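DUF3224 domain-containing protein (Shewanella oneidensis, PDB 2OOJ) is of unknown function but belongs to the DUF3224 family and folds into a curled antiparallel beta-sheet, consistent with its place among the AOC-barrel proteins. Local coordinates at residues 115-120 and 126-131. Residues are numbered along the deposited sequence; the frame is centred on the assembly and turned at random.
Sequences TMAISI and FYEFSF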
ATOM      1  N   THR B 115      13.511  -3.477  -6.909  1.00 28.14           N
ATOM      2  CA  THR B 115      13.121  -3.066  -5.571  1.00 26.48           C
ATOM      3  C   THR B 115      13.943  -1.861  -5.197  1.00 24.04           C
ATOM      4  O   THR B 115      15.029  -1.634  -5.716  1.00 24.93           O
ATOM      5  CB  THR B 115      13.312  -4.209  -4.551  1.00 24.98           C
ATOM      6  OG1 THR B 115      14.680  -4.629  -4.545  1.00 30.25           O
ATOM      7  CG2 THR B 115      12.372  -5.417  -4.894  1.00 30.13           C
HETATM    8  N   MSE B 116      13.392  -1.033  -4.334  1.00 22.93           N
HETATM    9  CA  MSE B 116      14.079   0.200  -3.996  1.00 24.77           C
HETATM   10  C   MSE B 116      14.086   0.362  -2.514  1.00 27.57           C
HETATM   11  O   MSE B 116      13.164  -0.054  -1.861  1.00 29.63           O
HETATM   12  CB  MSE B 116      13.352   1.393  -4.640  1.00 28.35           C
HETATM   13  CG  MSE B 116      14.019   2.731  -4.340  1.00 27.13           C
HETATM   14 SE   MSE B 116      13.038   4.129  -5.291  0.75 34.53          SE
HETATM   15  CE  MSE B 116      13.633   3.866  -7.063  1.00 29.27           C
ATOM     16  N   ALA B 117      15.177   0.904  -1.985  1.00 29.41           N
ATOM     17  CA  ALA B 117      15.292   1.217  -0.571  1.00 28.49           C
ATOM     18  C   ALA B 117      15.458   2.707  -0.497  1.00 26.69           C
ATOM     19  O   ALA B 117      15.947   3.308  -1.427  1.00 26.64           O
ATOM     20  CB  ALA B 117      16.470   0.523   0.029  1.00 30.37           C
ATOM     21  N   ILE B 118      15.091   3.301   0.647  1.00 29.65           N
ATOM     22  CA  ILE B 118      15.111   4.739   0.817  1.00 30.23           C
ATOM     23  C   ILE B 118      15.938   5.062   2.065  1.00 32.14           C
ATOM     24  O   ILE B 118      15.769   4.451   3.137  1.00 31.57           O
ATOM     25  CB  ILE B 118      13.690   5.267   0.998  1.00 35.09           C
ATOM     26  CG1 ILE B 118      12.822   4.923  -0.209  1.00 37.93           C
ATOM     27  CG2 ILE B 118      13.665   6.766   1.245  1.00 33.68           C
ATOM     28  CD1 ILE B 118      13.098   5.781  -1.398  1.00 37.40           C
ATOM     29  N   SER B 119      16.878   5.974   1.900  1.00 29.49           N
ATOM     30  CA  SER B 119      17.734   6.392   2.978  1.00 29.81           C
ATOM     31  C   SER B 119      17.751   7.911   3.012  1.00 30.53           C
ATOM     32  O   SER B 119      17.114   8.597   2.194  1.00 29.70           O
ATOM     33  CB  SER B 119      19.129   5.822   2.805  1.00 29.53           C
ATOM     34  OG  SER B 119      19.810   6.341   1.671  1.00 33.42           O
ATOM     35  N   ILE B 120      18.464   8.424   3.993  1.00 31.98           N
ATOM     36  CA  ILE B 120      18.557   9.849   4.247  1.00 32.85           C
ATOM     37  C   ILE B 120      19.953  10.135   4.817  1.00 32.48           C
ATOM     38  O   ILE B 120      20.484   9.386   5.638  1.00 29.44           O
ATOM     39  CB  ILE B 120      17.423  10.337   5.194  1.00 32.75           C
ATOM     40  CG1 ILE B 120      17.501  11.846   5.433  1.00 38.00           C
ATOM     41  CG2 ILE B 120      17.421   9.555   6.490  1.00 36.45           C
ATOM     42  CD1 ILE B 120      16.180  12.456   5.864  1.00 37.17           C
ATOM     43  N   PHE B 126      17.723   9.693  -0.329  1.00 28.62           N
ATOM     44  CA  PHE B 126      18.439   8.957  -1.342  1.00 26.12           C
ATOM     45  C   PHE B 126      17.662   7.692  -1.640  1.00 25.50           C
ATOM     46  O   PHE B 126      17.087   7.066  -0.737  1.00 27.22           O
ATOM     47  CB  PHE B 126      19.839   8.558  -0.856  1.00 27.41           C
ATOM     48  CG  PHE B 126      20.806   9.698  -0.820  1.00 29.47           C
ATOM     49  CD1 PHE B 126      20.829  10.545   0.252  1.00 33.04           C
ATOM     50  CD2 PHE B 126      21.681   9.915  -1.864  1.00 37.64           C
ATOM     51  CE1 PHE B 126      21.707  11.603   0.282  1.00 38.63           C
ATOM     52  CE2 PHE B 126      22.557  10.965  -1.830  1.00 39.75           C
ATOM     53  CZ  PHE B 126      22.555  11.820  -0.758  1.00 32.52           C
ATOM     54  N   TYR B 127      17.708   7.306  -2.885  1.00 27.52           N
ATOM     55  CA  TYR B 127      17.176   6.010  -3.328  1.00 27.37           C
ATOM     56  C   TYR B 127      18.353   5.074  -3.602  1.00 25.88           C
ATOM     57  O   TYR B 127      19.434   5.516  -4.029  1.00 24.76           O
ATOM     58  CB  TYR B 127      16.324   6.179  -4.597  1.00 28.64           C
ATOM     59  CG  TYR B 127      17.095   6.640  -5.800  1.00 28.05           C
ATOM     60  CD1 TYR B 127      17.750   5.721  -6.642  1.00 29.00           C
ATOM     61  CD2 TYR B 127      17.130   7.985  -6.143  1.00 25.77           C
ATOM     62  CE1 TYR B 127      18.452   6.163  -7.730  1.00 25.90           C
ATOM     63  CE2 TYR B 127      17.858   8.432  -7.210  1.00 28.01           C
ATOM     64  CZ  TYR B 127      18.507   7.512  -8.023  1.00 28.05           C
ATOM     65  OH  TYR B 127      19.221   7.979  -9.095  1.00 25.84           O
ATOM     66  N   GLU B 128      18.136   3.784  -3.334  1.00 29.32           N
ATOM     67  CA  GLU B 128      19.027   2.717  -3.698  1.00 28.33           C
ATOM     68  C   GLU B 128      18.162   1.734  -4.487  1.00 28.74           C
ATOM     69  O   GLU B 128      17.282   1.116  -3.921  1.00 27.99           O
ATOM     70  CB  GLU B 128      19.624   2.048  -2.470  1.00 32.52           C
ATOM     71  CG  GLU B 128      20.623   2.906  -1.665  1.00 38.53           C
ATOM     72  CD  GLU B 128      19.979   3.820  -0.597  1.00 42.17           C
ATOM     73  OE1 GLU B 128      19.083   3.384   0.151  1.00 43.57           O
ATOM     74  OE2 GLU B 128      20.403   4.988  -0.490  1.00 42.65           O
ATOM     75  N   PHE B 129      18.391   1.633  -5.794  1.00 29.81           N
ATOM     76  CA  PHE B 129      17.465   0.927  -6.688  1.00 27.47           C
ATOM     77  C   PHE B 129      18.183  -0.251  -7.305  1.00 28.72           C
ATOM     78  O   PHE B 129      19.167  -0.057  -8.010  1.00 26.41           O
ATOM     79  CB  PHE B 129      16.932   1.933  -7.744  1.00 27.74           C
ATOM     80  CG  PHE B 129      15.870   1.386  -8.666  1.00 29.86           C
ATOM     81  CD1 PHE B 129      14.916   0.470  -8.231  1.00 32.69           C
ATOM     82  CD2 PHE B 129      15.766   1.859  -9.954  1.00 32.42           C
ATOM     83  CE1 PHE B 129      13.934   0.005  -9.101  1.00 31.21           C
ATOM     84  CE2 PHE B 129      14.781   1.392 -10.805  1.00 31.63           C
ATOM     85  CZ  PHE B 129      13.865   0.473 -10.361  1.00 26.83           C
ATOM     86  N   SER B 130      17.731  -1.465  -6.957  1.00 28.84           N
ATOM     87  CA  SER B 130      18.276  -2.702  -7.491  1.00 31.68           C
ATOM     88  C   SER B 130      17.334  -3.241  -8.549  1.00 30.25           C
ATOM     89  O   SER B 130      16.191  -3.588  -8.257  1.00 29.15           O
ATOM     90  CB  SER B 130      18.468  -3.726  -6.367  1.00 32.31           C
ATOM     91  OG  SER B 130      19.126  -3.090  -5.302  1.00 32.37           O
ATOM     92  N   PHE B 131      17.816  -3.324  -9.789  1.00 29.63           N
ATOM     93  CA  PHE B 131      16.953  -3.638 -10.861  1.00 26.63           C
ATOM     94  C   PHE B 131      17.657  -4.522 -11.893  1.00 30.67           C
ATOM     95  O   PHE B 131      18.892  -4.688 -11.890  1.00 27.61           O
ATOM     96  CB  PHE B 131      16.449  -2.353 -11.530  1.00 29.13           C
ATOM     97  CG  PHE B 131      17.497  -1.603 -12.288  1.00 25.66           C
ATOM     98  CD1 PHE B 131      18.305  -0.688 -11.671  1.00 26.93           C
ATOM     99  CD2 PHE B 131      17.658  -1.810 -13.646  1.00 26.10           C
ATOM    100  CE1 PHE B 131      19.299  -0.034 -12.395  1.00 27.78           C
ATOM    101  CE2 PHE B 131      18.629  -1.158 -14.366  1.00 29.68           C
ATOM    102  CZ  PHE B 131      19.440  -0.260 -13.744  1.00 30.48           C
TER
HETATM  103  O   HOH W   1      15.627  -6.224  -6.232  1.00 38.05           O
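M116 packs against F129 and Y127 on the buried face of a beta hairpin, where the side chains of the two antiparallel strands come together most tightly. Its chain runs out extended, with CG anti to the backbone N (chi1 -180°), and then bends about the CG-SE bond, which swings the methyl over one face of the F129 ring. This CH-pi contact puts M116 CE 4.0 Å from the F129 ring centroid, while the opposite face of that ring receives F131 CB. The selenium of M116 meets Y127 CB at 3.9 Å, and T115 O lies at the F129 ring edge, 3.3 Å from F129 CD1. T115 with S130, A117 with E128 and S119 with F126 are the hydrogen-bonded pairs of the hairpin; M116 with F129 and I118 with Y127 are the non-hydrogen-bonded ones.

The other face, with T115, A117, S119, F126, E128 and S130, is more polar and more open to solvent. There S119 OG donates to the syn lone pair of E128 OE2 at 2.6 Å, and a bend at chi2 (87°) folds the glutamate back over the neighbouring strand. With an alanine in place of E128, the S119 hydroxyl would probably lose its carboxylate mate and be able to turn. A water lies close to T115 OG1 and reaches S130 O only weakly.

Strand 5-18 flanks the hairpin beside 124-133, Y127 OH is hydrogen-bonded to Y40 O and L43 N, and M116, I118 and F129 pack on strand 93-107, whose L98 also shares a backbone hydrogen bond with M116.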